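PDB 6HBE: copper-containing nitrite reductase from Thermus scotoductus, which probably reduces nitrite to nitric oxide at copper centres, taking electrons from a cytochrome c, as part of denitrification. Local coordinates for residues C[42-47]-C[123-128]; C[51-56]-C[111-116]. All coordinates share one frame; numbering follows the deposited sequence.

Contact 1 of 2, residues C[42-47]-C[123-128]; sequences RGFSFN and MAHTMG. With CU (copper (II) ion), chain N.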
ATOM      1  N   ARG C  42      18.130   7.319 -13.388  1.00 24.75           N
ATOM      2  CA  ARG C  42      19.259   7.929 -12.658  1.00 25.53           C
ATOM      3  C   ARG C  42      19.127   7.655 -11.187  1.00 25.93           C
ATOM      4  O   ARG C  42      18.033   7.764 -10.636  1.00 29.15           O
ATOM      5  CB  ARG C  42      19.298   9.450 -12.840  1.00 28.61           C
ATOM      6  CG  ARG C  42      19.507   9.927 -14.271  1.00 33.22           C
ATOM      7  CD  ARG C  42      20.033  11.356 -14.291  1.00 36.24           C
ATOM      8  NE  ARG C  42      19.587  12.014 -15.505  1.00 42.77           N
ATOM      9  CZ  ARG C  42      20.321  12.261 -16.593  1.00 48.71           C
ATOM     10  NH1 ARG C  42      19.723  12.865 -17.630  1.00 50.78           N
ATOM     11  NH2 ARG C  42      21.625  11.947 -16.674  1.00 49.42           N
ATOM     12  N   GLY C  43      20.248   7.351 -10.544  1.00 25.03           N
ATOM     13  CA  GLY C  43      20.286   7.113  -9.112  1.00 25.62           C
ATOM     14  C   GLY C  43      21.683   6.947  -8.559  1.00 25.06           C
ATOM     15  O   GLY C  43      22.631   7.536  -9.059  1.00 25.49           O
ATOM     16  N   PHE C  44      21.797   6.162  -7.496  1.00 24.83           N
ATOM     17  CA  PHE C  44      23.063   5.838  -6.859  1.00 25.06           C
ATOM     18  C   PHE C  44      23.262   4.323  -6.896  1.00 24.93           C
ATOM     19  O   PHE C  44      22.276   3.569  -6.861  1.00 23.27           O
ATOM     20  CB  PHE C  44      23.073   6.272  -5.388  1.00 25.70           C
ATOM     21  CG  PHE C  44      22.902   7.765  -5.157  1.00 26.58           C
ATOM     22  CD1 PHE C  44      23.862   8.674  -5.618  1.00 27.48           C
ATOM     23  CD2 PHE C  44      21.816   8.263  -4.412  1.00 27.50           C
ATOM     24  CE1 PHE C  44      23.720  10.051  -5.405  1.00 28.05           C
ATOM     25  CE2 PHE C  44      21.671   9.641  -4.191  1.00 27.47           C
ATOM     26  CZ  PHE C  44      22.620  10.532  -4.691  1.00 28.16           C
ATOM     27  N   SER C  45      24.522   3.868  -6.928  1.00 23.50           N
ATOM     28  CA  SER C  45      24.848   2.434  -6.924  1.00 23.53           C
ATOM     29  C   SER C  45      26.052   2.083  -6.048  1.00 24.88           C
ATOM     30  O   SER C  45      26.765   2.984  -5.534  1.00 25.34           O
ATOM     31  CB  SER C  45      25.131   1.949  -8.350  1.00 25.32           C
ATOM     32  OG  SER C  45      26.376   2.433  -8.812  1.00 23.87           O
ATOM     33  N   PHE C  46      26.238   0.785  -5.859  1.00 22.04           N
ATOM     34  CA  PHE C  46      27.539   0.204  -5.555  1.00 22.59           C
ATOM     35  C   PHE C  46      28.055  -0.461  -6.843  1.00 24.41           C
ATOM     36  O   PHE C  46      27.376  -1.315  -7.438  1.00 21.37           O
ATOM     37  CB  PHE C  46      27.469  -0.808  -4.441  1.00 23.46           C
ATOM     38  CG  PHE C  46      27.110  -0.211  -3.103  1.00 25.00           C
ATOM     39  CD1 PHE C  46      28.030   0.539  -2.402  1.00 24.78           C
ATOM     40  CD2 PHE C  46      25.825  -0.350  -2.584  1.00 25.44           C
ATOM     41  CE1 PHE C  46      27.702   1.108  -1.189  1.00 25.13           C
ATOM     42  CE2 PHE C  46      25.491   0.206  -1.369  1.00 25.68           C
ATOM     43  CZ  PHE C  46      26.431   0.941  -0.669  1.00 25.98           C
ATOM     44  N   ASN C  47      29.237  -0.029  -7.287  1.00 24.24           N
ATOM     45  CA  ASN C  47      29.936  -0.620  -8.434  1.00 26.35           C
ATOM     46  C   ASN C  47      29.202  -0.562  -9.768  1.00 25.34           C
ATOM     47  O   ASN C  47      29.364  -1.448 -10.611  1.00 27.95           O
ATOM     48  CB  ASN C  47      30.330  -2.057  -8.132  1.00 28.37           C
ATOM     49  CG  ASN C  47      31.142  -2.195  -6.856  1.00 30.42           C
ATOM     50  OD1 ASN C  47      30.726  -1.781  -5.750  1.00 31.11           O
ATOM     51  ND2 ASN C  47      32.295  -2.804  -6.982  1.00 33.45           N
ATOM     52  N   MET C 123      17.216   6.145   4.234  1.00 21.50           N
ATOM     53  CA  MET C 123      15.979   5.946   3.453  1.00 22.28           C
ATOM     54  C   MET C 123      16.086   6.585   2.080  1.00 21.74           C
ATOM     55  O   MET C 123      15.792   5.916   1.060  1.00 22.83           O
ATOM     56  CB  MET C 123      14.745   6.493   4.212  1.00 23.04           C
ATOM     57  CG  MET C 123      14.424   5.730   5.503  1.00 23.71           C
ATOM     58  SD  MET C 123      15.474   6.114   6.949  1.00 24.42           S
ATOM     59  CE  MET C 123      14.825   7.719   7.431  1.00 24.62           C
ATOM     60  N   ALA C 124      16.607   7.824   2.007  1.00 21.14           N
ATOM     61  CA  ALA C 124      16.639   8.527   0.707  1.00 20.71           C
ATOM     62  C   ALA C 124      17.591   7.880  -0.314  1.00 20.66           C
ATOM     63  O   ALA C 124      17.243   7.740  -1.499  1.00 22.65           O
ATOM     64  CB  ALA C 124      16.963  10.010   0.882  1.00 21.12           C
ATOM     65  N   HIS C 125      18.755   7.434   0.129  1.00 21.03           N
ATOM     66  CA  HIS C 125      19.719   6.778  -0.800  1.00 23.03           C
ATOM     67  C   HIS C 125      19.316   5.364  -1.207  1.00 22.82           C
ATOM     68  O   HIS C 125      19.543   4.955  -2.347  1.00 23.71           O
ATOM     69  CB  HIS C 125      21.138   6.732  -0.213  1.00 25.32           C
ATOM     70  CG  HIS C 125      21.834   8.053  -0.212  1.00 26.80           C
ATOM     71  ND1 HIS C 125      23.192   8.171  -0.438  1.00 28.54           N
ATOM     72  CD2 HIS C 125      21.373   9.307  -0.004  1.00 28.24           C
ATOM     73  CE1 HIS C 125      23.538   9.448  -0.346  1.00 27.89           C
ATOM     74  NE2 HIS C 125      22.455  10.158  -0.094  1.00 29.79           N
ATOM     75  N   THR C 126      18.762   4.591  -0.278  1.00 23.25           N
ATOM     76  CA  THR C 126      18.376   3.201  -0.581  1.00 23.67           C
ATOM     77  C   THR C 126      17.350   3.169  -1.709  1.00 23.95           C
ATOM     78  O   THR C 126      17.479   2.406  -2.704  1.00 23.43           O
ATOM     79  CB  THR C 126      17.902   2.473   0.678  1.00 24.43           C
ATOM     80  OG1 THR C 126      19.000   2.343   1.598  1.00 22.85           O
ATOM     81  CG2 THR C 126      17.354   1.078   0.340  1.00 23.52           C
ATOM     82  N   MET C 127      16.379   4.052  -1.638  1.00 22.71           N
ATOM     83  CA  MET C 127      15.357   4.112  -2.704  1.00 24.49           C
ATOM     84  C   MET C 127      15.868   4.547  -4.075  1.00 24.51           C
ATOM     85  O   MET C 127      15.190   4.306  -5.072  1.00 22.73           O
ATOM     86  CB  MET C 127      14.116   4.900  -2.277  1.00 27.50           C
ATOM     87  CG  MET C 127      14.284   6.367  -2.028  1.00 27.94           C
ATOM     88  SD  MET C 127      14.472   7.317  -3.532  1.00 31.94           S
ATOM     89  CE  MET C 127      13.081   6.949  -4.517  1.00 30.59           C
ATOM     90  N   GLY C 128      17.055   5.161  -4.127  1.00 23.25           N
ATOM     91  CA  GLY C 128      17.737   5.499  -5.392  1.00 22.83           C
ATOM     92  C   GLY C 128      18.561   4.406  -6.060  1.00 22.99           C
ATOM     93  O   GLY C 128      19.155   4.650  -7.101  1.00 22.16           O
TER
HETATM   94 CU    CU N 502      24.471   6.604  -0.552  1.00 24.97          CU
HETATM   95  O   HOH W   1      16.645   5.746  -8.748  1.00 26.11           O
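The carbonyl oxygen of Gly128 is approached by three groups where strand 39-46 passes residues 123-128, beside the type 1 copper of the N-terminal cupredoxin domain. Phe44 N donates to Gly128 O at 3.1 Å with an N-H...O angle of 156°. Gly43 CA adds a C-H...O contact, 3.4 Å from Gly128 O. Water 1 is the third: it donates to Gly128 O at 3.2 Å and also to Arg42 O, so it bridges the backbones of the two segments. The absence of a CB at Gly43 is what allows this approach, since one would run into the oxygen.

One residue on, Phe44 turns its ring to His125. The two rings form a face-to-face stack, centroids 4.7 Å apart and planes at 22°, with Phe44 CE2 over the centre of the imidazole. With CG anti to its carbonyl carbon (chi1 -74°), the His125 ring is carried to the metal. The copper bond at ND1, the hydrogen bond at NE2 and the Phe44 stack together should limit the turning of the ring. His75, Cys115 and Gln130 complete the copper site, and His75 also meets the Phe44 ring edge-to-face. At the far side of the imidazole, His125 NE2 is hydrogen-bonded to Glu385 of the C-terminal plastocyanin-like region, while His125 ND1 binds the copper at 2.0 Å.

Contact 2 of 2, residues C[51-56]-C[111-116]; sequences PGPMLV and FMYHCA. With CU (copper (II) ion), chain M; CU (copper (II) ion), chain N.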
ATOM      1  N   PRO C  51      20.503  -4.231  -8.696  1.00 19.18           N
ATOM      2  CA  PRO C  51      21.238  -4.393  -7.428  1.00 19.87           C
ATOM      3  C   PRO C  51      22.745  -4.527  -7.590  1.00 23.18           C
ATOM      4  O   PRO C  51      23.249  -4.895  -8.676  1.00 22.30           O
ATOM      5  CB  PRO C  51      20.679  -5.689  -6.854  1.00 20.42           C
ATOM      6  CG  PRO C  51      20.016  -6.398  -7.987  1.00 19.92           C
ATOM      7  CD  PRO C  51      19.539  -5.317  -8.920  1.00 18.21           C
ATOM      8  N   GLY C  52      23.461  -4.216  -6.512  1.00 21.36           N
ATOM      9  CA  GLY C  52      24.913  -4.227  -6.523  1.00 23.20           C
ATOM     10  C   GLY C  52      25.549  -5.627  -6.511  1.00 23.47           C
ATOM     11  O   GLY C  52      24.840  -6.631  -6.626  1.00 23.68           O
ATOM     12  N   PRO C  53      26.880  -5.697  -6.379  1.00 23.09           N
ATOM     13  CA  PRO C  53      27.604  -6.962  -6.305  1.00 25.66           C
ATOM     14  C   PRO C  53      27.022  -7.919  -5.285  1.00 23.14           C
ATOM     15  O   PRO C  53      26.718  -7.501  -4.186  1.00 23.90           O
ATOM     16  CB  PRO C  53      29.020  -6.518  -5.865  1.00 25.25           C
ATOM     17  CG  PRO C  53      29.152  -5.184  -6.498  1.00 24.03           C
ATOM     18  CD  PRO C  53      27.807  -4.556  -6.229  1.00 23.71           C
ATOM     19  N   MET C  54      26.844  -9.168  -5.665  1.00 21.77           N
ATOM     20  CA  MET C  54      26.344 -10.203  -4.764  1.00 22.64           C
ATOM     21  C   MET C  54      27.512 -10.851  -4.063  1.00 23.52           C
ATOM     22  O   MET C  54      28.445 -11.307  -4.742  1.00 23.36           O
ATOM     23  CB  MET C  54      25.545 -11.266  -5.550  1.00 22.85           C
ATOM     24  CG  MET C  54      24.985 -12.377  -4.660  1.00 24.76           C
ATOM     25  SD  MET C  54      24.084 -13.671  -5.567  1.00 26.32           S
ATOM     26  CE  MET C  54      25.445 -14.628  -6.245  1.00 28.29           C
ATOM     27  N   LEU C  55      27.453 -10.930  -2.723  1.00 23.35           N
ATOM     28  CA  LEU C  55      28.504 -11.526  -1.892  1.00 24.11           C
ATOM     29  C   LEU C  55      28.031 -12.835  -1.320  1.00 25.43           C
ATOM     30  O   LEU C  55      26.908 -12.912  -0.820  1.00 24.26           O
ATOM     31  CB  LEU C  55      28.874 -10.573  -0.742  1.00 26.60           C
ATOM     32  CG  LEU C  55      28.878  -9.073  -1.049  1.00 27.97           C
ATOM     33  CD1 LEU C  55      29.245  -8.260   0.206  1.00 30.17           C
ATOM     34  CD2 LEU C  55      29.786  -8.710  -2.213  1.00 27.83           C
ATOM     35  N   VAL C  56      28.849 -13.889  -1.412  1.00 24.48           N
ATOM     36  CA  VAL C  56      28.499 -15.195  -0.862  1.00 25.06           C
ATOM     37  C   VAL C  56      29.655 -15.701  -0.003  1.00 26.84           C
ATOM     38  O   VAL C  56      30.795 -15.767  -0.476  1.00 27.81           O
ATOM     39  CB  VAL C  56      28.218 -16.233  -1.978  1.00 26.28           C
ATOM     40  CG1 VAL C  56      27.884 -17.596  -1.381  1.00 27.37           C
ATOM     41  CG2 VAL C  56      27.093 -15.750  -2.884  1.00 26.81           C
ATOM     42  N   PHE C 111      20.729 -12.001   3.387  1.00 19.28           N
ATOM     43  CA  PHE C 111      20.749 -10.694   4.046  1.00 20.97           C
ATOM     44  C   PHE C 111      20.838  -9.541   3.052  1.00 19.76           C
ATOM     45  O   PHE C 111      21.570  -9.609   2.059  1.00 20.53           O
ATOM     46  CB  PHE C 111      21.906 -10.611   5.033  1.00 20.50           C
ATOM     47  CG  PHE C 111      21.823 -11.636   6.127  1.00 20.88           C
ATOM     48  CD1 PHE C 111      20.996 -11.419   7.238  1.00 20.98           C
ATOM     49  CD2 PHE C 111      22.520 -12.823   6.031  1.00 21.10           C
ATOM     50  CE1 PHE C 111      20.875 -12.374   8.234  1.00 22.79           C
ATOM     51  CE2 PHE C 111      22.406 -13.805   7.026  1.00 21.69           C
ATOM     52  CZ  PHE C 111      21.589 -13.580   8.126  1.00 22.87           C
ATOM     53  N   MET C 112      20.126  -8.456   3.344  1.00 18.59           N
ATOM     54  CA  MET C 112      20.268  -7.198   2.589  1.00 18.16           C
ATOM     55  C   MET C 112      21.524  -6.425   3.025  1.00 20.85           C
ATOM     56  O   MET C 112      21.908  -6.455   4.209  1.00 19.68           O
ATOM     57  CB  MET C 112      19.036  -6.303   2.826  1.00 19.67           C
ATOM     58  CG  MET C 112      18.862  -5.076   1.904  1.00 19.50           C
ATOM     59  SD  MET C 112      17.246  -4.309   2.233  1.00 19.71           S
ATOM     60  CE  MET C 112      17.308  -2.795   1.287  1.00 19.27           C
ATOM     61  N   TYR C 113      22.127  -5.690   2.085  1.00 20.29           N
ATOM     62  CA  TYR C 113      23.032  -4.582   2.418  1.00 21.51           C
ATOM     63  C   TYR C 113      22.563  -3.373   1.622  1.00 22.42           C
ATOM     64  O   TYR C 113      21.888  -3.539   0.602  1.00 21.00           O
ATOM     65  CB  TYR C 113      24.543  -4.932   2.172  1.00 22.40           C
ATOM     66  CG  TYR C 113      24.983  -5.018   0.718  1.00 21.46           C
ATOM     67  CD1 TYR C 113      25.223  -3.847  -0.025  1.00 23.31           C
ATOM     68  CD2 TYR C 113      25.180  -6.248   0.085  1.00 22.98           C
ATOM     69  CE1 TYR C 113      25.635  -3.905  -1.339  1.00 24.14           C
ATOM     70  CE2 TYR C 113      25.588  -6.303  -1.253  1.00 22.81           C
ATOM     71  CZ  TYR C 113      25.805  -5.126  -1.954  1.00 23.94           C
ATOM     72  OH  TYR C 113      26.177  -5.104  -3.282  1.00 24.43           O
ATOM     73  N   HIS C 114      22.886  -2.167   2.093  1.00 21.00           N
ATOM     74  CA  HIS C 114      22.407  -0.936   1.463  1.00 20.53           C
ATOM     75  C   HIS C 114      23.194   0.270   1.970  1.00 21.19           C
ATOM     76  O   HIS C 114      23.919   0.176   2.957  1.00 20.56           O
ATOM     77  CB  HIS C 114      20.873  -0.727   1.727  1.00 22.13           C
ATOM     78  CG  HIS C 114      20.490  -0.666   3.179  1.00 21.72           C
ATOM     79  ND1 HIS C 114      20.528   0.507   3.906  1.00 22.62           N
ATOM     80  CD2 HIS C 114      20.056  -1.618   4.036  1.00 21.62           C
ATOM     81  CE1 HIS C 114      20.170   0.274   5.154  1.00 22.67           C
ATOM     82  NE2 HIS C 114      19.829  -0.996   5.256  1.00 23.69           N
ATOM     83  N   CYS C 115      23.049   1.400   1.307  1.00 20.27           N
ATOM     84  CA  CYS C 115      23.763   2.595   1.716  1.00 22.06           C
ATOM     85  C   CYS C 115      23.211   3.092   3.061  1.00 22.04           C
ATOM     86  O   CYS C 115      22.005   2.993   3.307  1.00 23.53           O
ATOM     87  CB  CYS C 115      23.630   3.728   0.679  1.00 23.11           C
ATOM     88  SG  CYS C 115      24.778   5.136   0.977  1.00 23.85           S
ATOM     89  N   ALA C 116      24.095   3.637   3.905  1.00 22.20           N
ATOM     90  CA  ALA C 116      23.702   4.240   5.176  1.00 22.26           C
ATOM     91  C   ALA C 116      24.616   5.441   5.506  1.00 24.29           C
ATOM     92  O   ALA C 116      25.496   5.343   6.363  1.00 26.11           O
ATOM     93  CB  ALA C 116      23.754   3.179   6.269  1.00 23.31           C
TER
HETATM   94 CU    CU M 501      18.965  -2.021   6.752  1.00 23.61          CU
HETATM   95 CU    CU N 502      24.471   6.604  -0.552  1.00 24.97          CU
HETATM   96  O   HOH W   2      20.008  -1.333   8.246  1.00 28.85           O
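Tyr113 reaches across to Gly52, Pro53 and Leu55 with a side chain whose CB already points at them. From there CG takes the crowded position between backbone N and carbonyl carbon (chi1 72°), which swings the ring out from its strand. Ring atom CE2 of Tyr113 packs obliquely against Leu55 CG at 4.3 Å; the same CE2 and CZ lie beside the oxygen of Pro53. At the tip, Tyr113 OH donates to Pro53 O at 2.6 Å, a short bond with the acceptor near the plane of the phenol ring. The hydroxyl also rests on the Gly52-Pro53 peptide, 3.3 Å from Gly52 C, with Pro53 CD 3.4 Å from OH. A phenylalanine here would probably leave Pro53 O without this donor and the 51-56 segment less firmly tied to strand 109-114. The next two residues are copper ligands: His114 NE2 binds the type 2 copper at 2.0 Å, together with His80, a water and His267 of a neighbouring subunit, and Cys115 SG binds the type 1 copper. In the sheet, strand 131-137 runs between strands 55-58 and 109-114, so Tyr113 spans it, while helix 120-126 packs against Met112 and His114.

Contact 1 and contact 2 lie about 12 Å apart, centre to centre, in the same N-terminal cupredoxin domain, and contact 2 is nested within the chain loop that contact 1 closes. Strand 39-46 belongs to one sheet, strands 55-58 and 109-114 to another. Consecutive elements link the pairs: strand 39-46 leads to 55-58, and strand 109-114 to helix 120-126. They also touch directly, Asn47 against Pro53 and Thr126 against His114. The type 1 copper takes His125 from contact 1 and Cys115 from contact 2. Adjacent to that cysteine, His114 reaches the type 2 copper at the subunit interface, consistent with the Cys-His route by which copper nitrite reductases pass electrons from the type 1 to the type 2 site.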